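Local coordinates for protein carboxypeptidase D (Drosophila melanogaster, PDB 3MN8) that removes C-terminal arginine or lysine from peptides and proteins as a zinc-dependent metallocarboxypeptidase, this chain being its first carboxypeptidase domain with the transthyretin-like domain that follows, at residues T242-V247 and A359-K364; D257-M262 and K325-Q330. One frame throughout, in Å; residues are numbered along the deposited sequence.

One of the two contacts joins two domains and the other lies inside the catalytic domain. Contact 1 is at the surface: the turn leading into helix 245-257 of the catalytic domain meets a hairpin loop of the transthyretin-like domain. Contact 2 is partly buried and sets the loop that leaves the same helix against helix 317-333. Helix 245-257 is thus gripped near both ends, by different partners, and the contact centres are 25 Å apart. Their chemistry differs accordingly. Contact 1 lays leucine and lysine carbons beside a proline and a carboxylate that has its own polar partners, whereas contact 2 sets one serine hydroxyl against loop backbone and lays an asparagine amide across a glutamine chain.

Contact 1 of 2, residues T242-V247 and A359-K364; sequences TPDDRV and AGLEEK
At the interface between the catalytic domain and the transthyretin-like domain, Pro-243 and Asp-244 meet Leu-361, Glu-363 and Lys-364. Two type I beta turns face each other here, Thr-242 to Asp-245 and Leu-361 to Lys-364, with the CA atoms of Pro-243 and Leu-361 6.2 Å apart. Leu-361 reaches across with both methyls: CD2 lies 3.2 Å from Pro-243 O, and CD1 is 4.0 Å from Asp-244 OD1. Asp-244 OD2 rests against the start of the Lys-364 chain, 3.3 Å from Lys-364 CG. With CG anti to the backbone N (chi1 -177°) and a bend at chi2, Lys-364 carries its amine away to Tyr-294 O and Ser-297 O. Lys-364 NZ therefore stays 6.7 Å from Asp-244 OD2. The carboxylate instead forms a salt bridge with Arg-376 and a hydrogen bond with Tyr-294 OH. With an alanine here in place of the aspartate, Arg-376 would probably lose a charge partner across the interface and Tyr-294 OH a hydrogen bond. Farther out, Pro-243 CG comes within 4.3 Å of Glu-363 CB. Such side-by-side packing of a zinc carboxypeptidase domain and a transthyretin-like domain is characteristic of the N/E branch of the M14 family.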
loop_
_atom_site.group_PDB
_atom_site.type_symbol
_atom_site.label_atom_id
_atom_site.label_comp_id
_atom_site.label_asym_id
_atom_site.label_seq_id
_atom_site.Cartn_x
_atom_site.Cartn_y
_atom_site.Cartn_z
ATOM N N THR A 242 12.688 6.013 -9.899
ATOM C CA THR A 242 13.119 5.002 -8.961
ATOM C C THR A 242 13.814 3.889 -9.733
ATOM O O THR A 242 13.531 3.675 -10.919
ATOM C CB THR A 242 11.884 4.467 -8.211
ATOM O OG1 THR A 242 11.823 5.058 -6.905
ATOM C CG2 THR A 242 11.900 2.965 -8.086
ATOM N N PRO A 243 14.747 3.183 -9.079
ATOM C CA PRO A 243 15.366 2.054 -9.778
ATOM C C PRO A 243 14.286 1.110 -10.303
ATOM O O PRO A 243 14.452 0.486 -11.339
ATOM C CB PRO A 243 16.186 1.360 -8.679
ATOM C CG PRO A 243 16.425 2.408 -7.656
ATOM C CD PRO A 243 15.244 3.339 -7.703
ATOM N N ASP A 244 13.182 1.012 -9.574
ATOM C CA ASP A 244 12.103 0.115 -9.942
ATOM C C ASP A 244 11.004 0.824 -10.714
ATOM O O ASP A 244 9.826 0.506 -10.569
ATOM C CB ASP A 244 11.538 -0.564 -8.691
ATOM C CG ASP A 244 12.298 -1.839 -8.327
ATOM O OD1 ASP A 244 12.114 -2.850 -9.042
ATOM O OD2 ASP A 244 13.084 -1.833 -7.348
ATOM N N ASP A 245 11.393 1.763 -11.564
ATOM C CA ASP A 245 10.407 2.571 -12.265
ATOM C C ASP A 245 9.442 1.777 -13.137
ATOM O O ASP A 245 8.245 2.053 -13.146
ATOM C CB ASP A 245 11.064 3.650 -13.115
ATOM C CG ASP A 245 10.091 4.731 -13.481
ATOM O OD1 ASP A 245 9.501 5.322 -12.550
ATOM O OD2 ASP A 245 9.899 4.972 -14.685
ATOM N N ARG A 246 9.967 0.821 -13.896
ATOM C CA ARG A 246 9.111 -0.008 -14.729
ATOM C C ARG A 246 7.972 -0.594 -13.891
ATOM O O ARG A 246 6.798 -0.401 -14.197
ATOM C CB ARG A 246 9.912 -1.134 -15.377
ATOM C CG ARG A 246 11.108 -0.671 -16.159
ATOM C CD ARG A 246 12.013 -1.846 -16.500
ATOM N NE ARG A 246 11.786 -2.361 -17.850
ATOM C CZ ARG A 246 12.320 -3.485 -18.317
ATOM N NH1 ARG A 246 13.109 -4.224 -17.544
ATOM N NH2 ARG A 246 12.061 -3.879 -19.555
ATOM N N VAL A 247 8.323 -1.306 -12.826
ATOM C CA VAL A 247 7.314 -1.924 -11.979
ATOM C C VAL A 247 6.359 -0.872 -11.434
ATOM O O VAL A 247 5.134 -1.064 -11.402
ATOM C CB VAL A 247 7.943 -2.698 -10.807
ATOM C CG1 VAL A 247 6.886 -3.032 -9.778
ATOM C CG2 VAL A 247 8.612 -3.964 -11.313
ATOM N N ALA A 359 20.045 -8.263 -11.518
ATOM C CA ALA A 359 20.893 -7.497 -12.424
ATOM C C ALA A 359 20.145 -6.318 -13.036
ATOM O O ALA A 359 19.136 -6.499 -13.719
ATOM C CB ALA A 359 21.449 -8.397 -13.518
ATOM N N GLY A 360 20.652 -5.114 -12.794
ATOM C CA GLY A 360 20.044 -3.906 -13.320
ATOM C C GLY A 360 19.084 -3.293 -12.321
ATOM O O GLY A 360 18.519 -2.227 -12.548
ATOM N N LEU A 361 18.882 -3.989 -11.212
ATOM C CA LEU A 361 18.058 -3.484 -10.124
ATOM C C LEU A 361 18.775 -3.716 -8.796
ATOM O O LEU A 361 18.139 -3.880 -7.750
ATOM C CB LEU A 361 16.698 -4.177 -10.115
ATOM C CG LEU A 361 15.834 -3.999 -11.370
ATOM C CD1 LEU A 361 14.647 -4.947 -11.333
ATOM C CD2 LEU A 361 15.365 -2.560 -11.550
ATOM N N GLU A 362 20.103 -3.732 -8.857
ATOM C CA GLU A 362 20.933 -4.043 -7.702
ATOM C C GLU A 362 20.923 -2.939 -6.647
ATOM O O GLU A 362 21.387 -3.137 -5.525
ATOM C CB GLU A 362 22.372 -4.338 -8.145
ATOM C CG GLU A 362 22.667 -5.818 -8.369
ATOM C CD GLU A 362 23.304 -6.101 -9.718
ATOM O OE1 GLU A 362 23.084 -5.307 -10.665
ATOM O OE2 GLU A 362 24.012 -7.130 -9.828
ATOM N N GLU A 363 20.403 -1.773 -7.004
ATOM C CA GLU A 363 20.305 -0.684 -6.044
ATOM C C GLU A 363 19.116 -0.892 -5.097
ATOM O O GLU A 363 19.071 -0.331 -3.994
ATOM C CB GLU A 363 20.233 0.669 -6.756
ATOM C CG GLU A 363 21.564 1.122 -7.340
ATOM C CD GLU A 363 21.484 2.475 -8.016
ATOM O OE1 GLU A 363 20.670 2.631 -8.950
ATOM O OE2 GLU A 363 22.246 3.380 -7.618
ATOM N N LYS A 364 18.161 -1.712 -5.520
ATOM C CA LYS A 364 17.049 -2.069 -4.652
ATOM C C LYS A 364 16.991 -3.569 -4.396
ATOM O O LYS A 364 16.182 -4.269 -4.993
ATOM C CB LYS A 364 15.724 -1.599 -5.243
ATOM C CG LYS A 364 14.518 -1.868 -4.353
ATOM C CD LYS A 364 14.759 -1.323 -2.964
ATOM C CE LYS A 364 13.488 -1.242 -2.127
ATOM N NZ LYS A 364 13.865 -1.018 -0.702
#

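Contact 2 of 2, residues D257-M262 and K325-Q330; sequences DNHPIM and KASLLQ
Polar contact centres on Ser-327 of helix 317-333, whose OG lies beside the backbone of Asn-258 and His-259 and is hydrogen-bonded to Tyr-255 O, in the last turn of helix 245-257. Ser-327 OG is 3.0 Å from Asn-258 O and 3.4 Å from His-259 N, the latter at too poor an angle for a hydrogen bond. With OG beside its own backbone N (chi1 -45°), the serine sets this small group between the helix and the departing loop, where the CA atoms of Asn-258 and Ser-327 come within 5.0 Å.

Van der Waals packing flanks the hydroxyl and continues to Gln-330. Asn-258 CB is 3.4 Å from Ser-327 OG, and His-259 CB also lies against it. Further along, the Asn-258 side chain crosses that of Gln-330 at about a right angle, Asn-258 ND2 3.9 Å from Gln-330 CG; the two amide planes are 57° apart. That ND2 is hydrogen-bonded to Thr-254 O, so the amide also spans back to the preceding helix.

Within the loop, the imidazole of His-259 is held by Ile-261 N, which donates to His-259 ND1 at 3.2 Å in the ring plane. Met-262 CE lies over one face, offset toward the rim.

Helix 317-333 thus has the end of helix 245-257 and its outgoing loop along one flank, while Leu-328 and Leu-329 touch Met-114 of helix 106-121 and Leu-328 O is hydrogen-bonded to Tyr-96 OH on strand 93-97.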
loop_
_atom_site.group_PDB
_atom_site.type_symbol
_atom_site.label_atom_id
_atom_site.label_comp_id
_atom_site.label_asym_id
_atom_site.label_seq_id
_atom_site.Cartn_x
_atom_site.Cartn_y
_atom_site.Cartn_z
ATOM N N ASP A 257 -5.610 2.310 -15.364
ATOM C CA ASP A 257 -6.177 1.623 -16.526
ATOM C C ASP A 257 -7.561 1.066 -16.181
ATOM O O ASP A 257 -8.471 1.087 -17.008
ATOM C CB ASP A 257 -5.248 0.497 -17.025
ATOM C CG ASP A 257 -4.025 1.019 -17.787
ATOM O OD1 ASP A 257 -3.836 2.248 -17.832
ATOM O OD2 ASP A 257 -3.248 0.203 -18.345
ATOM N N ASN A 258 -7.710 0.579 -14.952
ATOM C CA ASN A 258 -8.969 -0.000 -14.491
ATOM C C ASN A 258 -9.957 1.005 -13.895
ATOM O O ASN A 258 -10.995 0.618 -13.361
ATOM C CB ASN A 258 -8.697 -1.120 -13.489
ATOM C CG ASN A 258 -8.284 -2.409 -14.169
ATOM O OD1 ASN A 258 -9.125 -3.145 -14.697
ATOM N ND2 ASN A 258 -6.983 -2.689 -14.172
ATOM N N HIS A 259 -9.631 2.291 -13.987
ATOM C CA HIS A 259 -10.458 3.340 -13.407
ATOM C C HIS A 259 -10.980 4.210 -14.535
ATOM O O HIS A 259 -10.228 4.970 -15.135
ATOM C CB HIS A 259 -9.644 4.176 -12.407
ATOM C CG HIS A 259 -10.475 5.108 -11.572
ATOM N ND1 HIS A 259 -11.254 6.107 -12.119
ATOM C CD2 HIS A 259 -10.637 5.201 -10.229
ATOM C CE1 HIS A 259 -11.861 6.771 -11.150
ATOM N NE2 HIS A 259 -11.507 6.240 -9.993
ATOM N N PRO A 260 -12.277 4.099 -14.830
ATOM C CA PRO A 260 -12.909 4.706 -16.012
ATOM C C PRO A 260 -12.642 6.202 -16.171
ATOM O O PRO A 260 -12.758 6.715 -17.277
ATOM C CB PRO A 260 -14.403 4.489 -15.758
ATOM C CG PRO A 260 -14.467 3.312 -14.852
ATOM C CD PRO A 260 -13.249 3.400 -13.974
ATOM N N ILE A 261 -12.312 6.890 -15.083
ATOM C CA ILE A 261 -12.159 8.348 -15.110
ATOM C C ILE A 261 -10.699 8.788 -14.993
ATOM O O ILE A 261 -10.246 9.702 -15.700
ATOM C CB ILE A 261 -12.995 9.020 -13.989
ATOM C CG1 ILE A 261 -14.492 8.924 -14.314
ATOM C CG2 ILE A 261 -12.565 10.479 -13.778
ATOM C CD1 ILE A 261 -15.384 9.377 -13.181
ATOM N N MET A 262 -9.981 8.126 -14.089
ATOM C CA MET A 262 -8.539 8.307 -13.920
ATOM C C MET A 262 -7.777 7.986 -15.209
ATOM O O MET A 262 -6.855 8.699 -15.580
ATOM C CB MET A 262 -8.039 7.424 -12.769
ATOM C CG MET A 262 -6.587 7.648 -12.367
ATOM S SD MET A 262 -6.201 6.664 -10.902
ATOM C CE MET A 262 -7.366 7.364 -9.741
ATOM N N LYS A 325 -13.473 -0.185 -7.481
ATOM C CA LYS A 325 -13.602 -1.616 -7.195
ATOM C C LYS A 325 -12.570 -2.489 -7.923
ATOM O O LYS A 325 -11.799 -3.201 -7.281
ATOM C CB LYS A 325 -15.019 -2.079 -7.544
ATOM C CG LYS A 325 -15.426 -3.439 -7.007
ATOM C CD LYS A 325 -16.772 -3.774 -7.598
ATOM C CE LYS A 325 -17.326 -5.064 -7.065
ATOM N NZ LYS A 325 -18.705 -5.257 -7.588
ATOM N N ALA A 326 -12.577 -2.426 -9.256
ATOM C CA ALA A 326 -11.668 -3.200 -10.101
ATOM C C ALA A 326 -10.190 -2.816 -9.926
ATOM O O ALA A 326 -9.303 -3.684 -9.893
ATOM C CB ALA A 326 -12.074 -3.067 -11.562
ATOM N N SER A 327 -9.930 -1.515 -9.822
ATOM C CA SER A 327 -8.569 -1.007 -9.637
ATOM C C SER A 327 -7.947 -1.418 -8.293
ATOM O O SER A 327 -6.738 -1.570 -8.184
ATOM C CB SER A 327 -8.565 0.519 -9.770
ATOM O OG SER A 327 -9.339 0.936 -10.893
ATOM N N LEU A 328 -8.778 -1.588 -7.272
ATOM C CA LEU A 328 -8.294 -1.966 -5.945
ATOM C C LEU A 328 -8.013 -3.467 -5.879
ATOM O O LEU A 328 -7.081 -3.924 -5.217
ATOM C CB LEU A 328 -9.307 -1.561 -4.859
ATOM C CG LEU A 328 -9.538 -0.076 -4.519
ATOM C CD1 LEU A 328 -10.942 0.128 -3.998
ATOM C CD2 LEU A 328 -8.517 0.434 -3.506
ATOM N N LEU A 329 -8.824 -4.240 -6.580
ATOM C CA LEU A 329 -8.589 -5.672 -6.658
ATOM C C LEU A 329 -7.369 -5.979 -7.528
ATOM O O LEU A 329 -6.456 -6.696 -7.114
ATOM C CB LEU A 329 -9.824 -6.373 -7.224
ATOM C CG LEU A 329 -10.960 -6.734 -6.262
ATOM C CD1 LEU A 329 -10.650 -6.325 -4.811
ATOM C CD2 LEU A 329 -12.302 -6.159 -6.769
ATOM N N GLN A 330 -7.363 -5.430 -8.736
ATOM C CA GLN A 330 -6.288 -5.687 -9.682
ATOM C C GLN A 330 -4.922 -5.245 -9.162
ATOM O O GLN A 330 -3.922 -5.917 -9.397
ATOM C CB GLN A 330 -6.599 -5.037 -11.030
ATOM C CG GLN A 330 -7.744 -5.701 -11.749
ATOM C CD GLN A 330 -7.510 -7.190 -11.922
ATOM O OE1 GLN A 330 -6.662 -7.606 -12.705
ATOM N NE2 GLN A 330 -8.265 -8.000 -11.191
#